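Local coordinates for probable ABC transporter extracellular-binding protein YckB (Bacillus subtilis, PDB 2IEE) that probably serves as the extracellular solute-binding component of an ABC transport system, at residues 22-35 / 81-93. Numbering follows the deposited sequence.
Sequences KIVVATSGTLYPTS and SGQVDAAANDIDV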
loop_
_atom_site.group_PDB
_atom_site.type_symbol
_atom_site.label_atom_id
_atom_site.label_comp_id
_atom_site.label_asym_id
_atom_site.label_seq_id
_atom_site.Cartn_x
_atom_site.Cartn_y
_atom_site.Cartn_z
ATOM N N LYS A 22 17.858 4.184 -18.716
ATOM C CA LYS A 22 17.159 3.252 -17.841
ATOM C C LYS A 22 17.313 3.615 -16.372
ATOM O O LYS A 22 18.377 4.052 -15.935
ATOM C CB LYS A 22 17.668 1.821 -18.059
ATOM C CG LYS A 22 17.353 1.252 -19.437
ATOM C CD LYS A 22 17.929 -0.152 -19.638
ATOM C CE LYS A 22 17.212 -1.197 -18.791
ATOM N NZ LYS A 22 17.637 -2.584 -19.142
ATOM N N ILE A 23 16.236 3.442 -15.615
ATOM C CA ILE A 23 16.248 3.721 -14.185
ATOM C C ILE A 23 16.051 2.393 -13.468
ATOM O O ILE A 23 15.147 1.630 -13.805
ATOM C CB ILE A 23 15.119 4.694 -13.788
ATOM C CG1 ILE A 23 15.151 4.943 -12.281
ATOM C CG2 ILE A 23 13.765 4.124 -14.196
ATOM C CD1 ILE A 23 14.196 6.027 -11.827
ATOM N N VAL A 24 16.913 2.114 -12.495
ATOM C CA VAL A 24 16.840 0.875 -11.734
ATOM C C VAL A 24 15.962 1.107 -10.513
ATOM O O VAL A 24 16.228 2.006 -9.711
ATOM C CB VAL A 24 18.245 0.429 -11.280
ATOM C CG1 VAL A 24 18.176 -0.931 -10.624
ATOM C CG2 VAL A 24 19.183 0.388 -12.474
ATOM N N VAL A 25 14.914 0.304 -10.366
ATOM C CA VAL A 25 13.999 0.481 -9.246
ATOM C C VAL A 25 13.748 -0.802 -8.470
ATOM O O VAL A 25 13.423 -1.844 -9.044
ATOM C CB VAL A 25 12.633 1.037 -9.729
ATOM C CG1 VAL A 25 11.761 1.401 -8.530
ATOM C CG2 VAL A 25 12.847 2.248 -10.622
ATOM N N ALA A 26 13.893 -0.716 -7.155
ATOM C CA ALA A 26 13.670 -1.867 -6.297
ATOM C C ALA A 26 12.205 -1.928 -5.892
ATOM O O ALA A 26 11.564 -0.900 -5.660
ATOM C CB ALA A 26 14.550 -1.781 -5.051
ATOM N N THR A 27 11.688 -3.148 -5.819
ATOM C CA THR A 27 10.311 -3.394 -5.423
ATOM C C THR A 27 10.263 -4.856 -4.990
ATOM O O THR A 27 11.138 -5.643 -5.359
ATOM C CB THR A 27 9.331 -3.148 -6.587
ATOM O OG1 THR A 27 7.989 -3.187 -6.092
ATOM C CG2 THR A 27 9.502 -4.202 -7.667
ATOM N N SER A 28 9.253 -5.222 -4.208
ATOM C CA SER A 28 9.156 -6.584 -3.713
ATOM C C SER A 28 8.420 -7.563 -4.616
ATOM O O SER A 28 8.863 -8.692 -4.806
ATOM C CB SER A 28 8.502 -6.585 -2.331
ATOM O OG SER A 28 7.157 -6.147 -2.400
ATOM N N GLY A 29 7.290 -7.139 -5.168
ATOM C CA GLY A 29 6.525 -8.033 -6.012
ATOM C C GLY A 29 5.694 -8.971 -5.153
ATOM O O GLY A 29 5.175 -9.979 -5.637
ATOM N N THR A 30 5.562 -8.645 -3.870
ATOM C CA THR A 30 4.781 -9.474 -2.954
ATOM C C THR A 30 3.684 -8.671 -2.254
ATOM O O THR A 30 3.213 -9.060 -1.187
ATOM C CB THR A 30 5.681 -10.117 -1.868
ATOM O OG1 THR A 30 6.327 -9.088 -1.108
ATOM C CG2 THR A 30 6.744 -11.004 -2.506
ATOM N N LEU A 31 3.279 -7.557 -2.861
ATOM C CA LEU A 31 2.251 -6.690 -2.286
ATOM C C LEU A 31 1.076 -6.425 -3.228
ATOM O O LEU A 31 0.955 -5.335 -3.794
ATOM C CB LEU A 31 2.865 -5.347 -1.874
ATOM C CG LEU A 31 4.013 -5.361 -0.857
ATOM C CD1 LEU A 31 4.574 -3.955 -0.699
ATOM C CD2 LEU A 31 3.512 -5.899 0.476
ATOM N N TYR A 32 0.207 -7.414 -3.397
ATOM C CA TYR A 32 -0.953 -7.243 -4.258
ATOM C C TYR A 32 -1.813 -6.140 -3.633
ATOM O O TYR A 32 -1.977 -6.097 -2.421
ATOM C CB TYR A 32 -1.742 -8.545 -4.324
ATOM C CG TYR A 32 -3.044 -8.429 -5.072
ATOM C CD1 TYR A 32 -3.074 -8.384 -6.465
ATOM C CD2 TYR A 32 -4.250 -8.341 -4.381
ATOM C CE1 TYR A 32 -4.284 -8.252 -7.153
ATOM C CE2 TYR A 32 -5.454 -8.208 -5.052
ATOM C CZ TYR A 32 -5.467 -8.162 -6.434
ATOM O OH TYR A 32 -6.665 -8.001 -7.085
ATOM N N PRO A 33 -2.377 -5.237 -4.450
ATOM C CA PRO A 33 -2.308 -5.115 -5.908
ATOM C C PRO A 33 -1.405 -3.958 -6.367
ATOM O O PRO A 33 -1.652 -3.353 -7.413
ATOM C CB PRO A 33 -3.756 -4.848 -6.268
ATOM C CG PRO A 33 -4.116 -3.831 -5.196
ATOM C CD PRO A 33 -3.483 -4.413 -3.927
ATOM N N THR A 34 -0.370 -3.644 -5.601
ATOM C CA THR A 34 0.490 -2.529 -5.979
ATOM C C THR A 34 1.829 -2.953 -6.591
ATOM O O THR A 34 2.420 -2.221 -7.386
ATOM C CB THR A 34 0.731 -1.608 -4.768
ATOM O OG1 THR A 34 1.167 -0.325 -5.233
ATOM C CG2 THR A 34 1.788 -2.197 -3.846
ATOM N N SER A 35 2.304 -4.130 -6.203
ATOM C CA SER A 35 3.551 -4.675 -6.726
ATOM C C SER A 35 3.475 -6.191 -6.584
ATOM O O SER A 35 3.708 -6.732 -5.508
ATOM C CB SER A 35 4.753 -4.133 -5.948
ATOM O OG SER A 35 5.957 -4.713 -6.425
ATOM N N SER A 81 23.444 3.039 -1.085
ATOM C CA SER A 81 24.658 2.479 -1.668
ATOM C C SER A 81 24.773 2.808 -3.153
ATOM O O SER A 81 25.859 2.744 -3.732
ATOM C CB SER A 81 24.676 0.961 -1.491
ATOM O OG SER A 81 23.621 0.355 -2.226
ATOM N N GLY A 82 23.649 3.161 -3.767
ATOM C CA GLY A 82 23.655 3.471 -5.183
ATOM C C GLY A 82 23.386 2.212 -5.986
ATOM O O GLY A 82 23.470 2.215 -7.209
ATOM N N GLN A 83 23.065 1.128 -5.285
ATOM C CA GLN A 83 22.771 -0.152 -5.920
ATOM C C GLN A 83 21.596 0.025 -6.884
ATOM O O GLN A 83 21.587 -0.519 -7.988
ATOM C CB GLN A 83 22.422 -1.185 -4.849
ATOM C CG GLN A 83 22.357 -2.620 -5.341
ATOM C CD GLN A 83 22.004 -3.595 -4.230
ATOM O OE1 GLN A 83 22.642 -3.607 -3.174
ATOM N NE2 GLN A 83 20.986 -4.422 -4.461
ATOM N N VAL A 84 20.605 0.795 -6.456
ATOM C CA VAL A 84 19.437 1.069 -7.275
ATOM C C VAL A 84 19.226 2.575 -7.270
ATOM O O VAL A 84 19.752 3.267 -6.400
ATOM C CB VAL A 84 18.186 0.387 -6.699
ATOM C CG1 VAL A 84 18.326 -1.121 -6.793
ATOM C CG2 VAL A 84 17.991 0.812 -5.255
ATOM N N ASP A 85 18.465 3.082 -8.236
ATOM C CA ASP A 85 18.199 4.515 -8.324
ATOM C C ASP A 85 17.029 4.943 -7.443
ATOM O O ASP A 85 16.914 6.112 -7.061
ATOM C CB ASP A 85 17.901 4.917 -9.771
ATOM C CG ASP A 85 19.042 4.590 -10.716
ATOM O OD1 ASP A 85 20.200 4.906 -10.386
ATOM O OD2 ASP A 85 18.777 4.027 -11.796
ATOM N N ALA A 86 16.155 3.998 -7.118
ATOM C CA ALA A 86 15.004 4.304 -6.293
ATOM C C ALA A 86 14.343 3.029 -5.811
ATOM O O ALA A 86 14.646 1.940 -6.294
ATOM C CB ALA A 86 14.005 5.139 -7.090
ATOM N N ALA A 87 13.442 3.177 -4.848
ATOM C CA ALA A 87 12.710 2.047 -4.296
ATOM C C ALA A 87 11.219 2.388 -4.304
ATOM O O ALA A 87 10.816 3.465 -3.853
ATOM C CB ALA A 87 13.178 1.762 -2.878
ATOM N N ALA A 88 10.415 1.477 -4.840
ATOM C CA ALA A 88 8.968 1.660 -4.917
ATOM C C ALA A 88 8.338 0.428 -4.286
ATOM O O ALA A 88 8.225 -0.618 -4.920
ATOM C CB ALA A 88 8.531 1.787 -6.371
ATOM N N ASN A 89 7.924 0.548 -3.034
ATOM C CA ASN A 89 7.358 -0.600 -2.357
ATOM C C ASN A 89 6.392 -0.204 -1.253
ATOM O O ASN A 89 6.572 -0.598 -0.104
ATOM C CB ASN A 89 8.492 -1.449 -1.769
ATOM C CG ASN A 89 8.050 -2.866 -1.429
ATOM O OD1 ASN A 89 8.448 -3.420 -0.404
ATOM N ND2 ASN A 89 7.237 -3.462 -2.301
ATOM N N ASP A 90 5.385 0.592 -1.597
ATOM C CA ASP A 90 4.379 1.003 -0.627
ATOM C C ASP A 90 5.023 1.594 0.636
ATOM O O ASP A 90 4.554 1.366 1.751
ATOM C CB ASP A 90 3.526 -0.221 -0.267
ATOM C CG ASP A 90 2.137 0.149 0.205
ATOM O OD1 ASP A 90 1.455 0.935 -0.494
ATOM O OD2 ASP A 90 1.721 -0.359 1.267
ATOM N N ILE A 91 6.090 2.363 0.453
ATOM C CA ILE A 91 6.796 2.959 1.576
ATOM C C ILE A 91 6.166 4.280 2.011
ATOM O O ILE A 91 6.048 5.215 1.220
ATOM C CB ILE A 91 8.272 3.179 1.216
ATOM C CG1 ILE A 91 8.873 1.856 0.736
ATOM C CG2 ILE A 91 9.032 3.698 2.422
ATOM C CD1 ILE A 91 10.271 1.970 0.186
ATOM N N ASP A 92 5.768 4.350 3.278
ATOM C CA ASP A 92 5.131 5.552 3.795
ATOM C C ASP A 92 6.085 6.731 3.874
ATOM O O ASP A 92 7.291 6.573 4.087
ATOM C CB ASP A 92 4.543 5.314 5.194
ATOM C CG ASP A 92 3.533 4.177 5.232
ATOM O OD1 ASP A 92 2.749 4.030 4.270
ATOM O OD2 ASP A 92 3.514 3.436 6.239
ATOM N N VAL A 93 5.531 7.918 3.677
ATOM C CA VAL A 93 6.313 9.132 3.782
ATOM C C VAL A 93 6.250 9.454 5.269
ATOM O O VAL A 93 5.162 9.541 5.831
ATOM C CB VAL A 93 5.667 10.300 3.007
ATOM C CG1 VAL A 93 6.507 11.556 3.177
ATOM C CG2 VAL A 93 5.528 9.940 1.540
HETATM O O HOH W 1 20.156 3.692 -13.975
HETATM O O HOH W 2 2.168 1.384 -3.275
#
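Val24 CG1 meets Val84 CG1 at 3.8 Å, the two side chains crossing at about a right angle. Ala26 CB lies farther along the same face of the sheet, beside Val84 CG1 and Ala87 CB. On the other face Val25 sends CG1 against Ala88 CB (3.9 Å). This branch is anti to the backbone N of Val25 (chi1 -172°), which turns it to Ala88.

The backbones between these faces run parallel. Ala26 uses both its polar backbone atoms: its N donates to Ala86 O, and its O accepts from Ala88 N at 2.8 Å. Val24 O takes Asp85 N and, more weakly, Ala86 N.

Polar side chains close both ends. Asp85 OD2 receives Val24 N at 2.8 Å in a nearly straight bond (174°), on the anti side, tilted 25° from the carboxylate plane. The carboxylate thus takes over the pairing where the regular ladder stops. A water donates to the same OD2 and to Lys22 O. At the other end Thr27 OG1 gives its proton to Ala88 O (2.8 Å), nearly in line with the C=O bond, and accepts from Ser35 OG at 2.6 Å. The relay from Ser35 through Thr27 to Ala88 O joins the far end of the loop to segment 81-93. Beyond it, Leu31 CD1 rests on Asp90 CB (3.9 Å). A second water bridges Thr34 OG1 and Asp90 OD1; Thr34 OG1 also bonds Glu50 N, and Asp90 OD1 forms a salt bridge with Lys108.

Strand 22-27 lies between strands 64-69 and 86-87, all parallel, in the 2-1-3 order that begins the lobe sheet of type II periplasmic binding proteins. Strand 64-69 bonds Ile23, Val25 and Thr27. Helix 49-60 packs on Ala88 through Glu50 and Val54, and strand 197-214 adds Leu211.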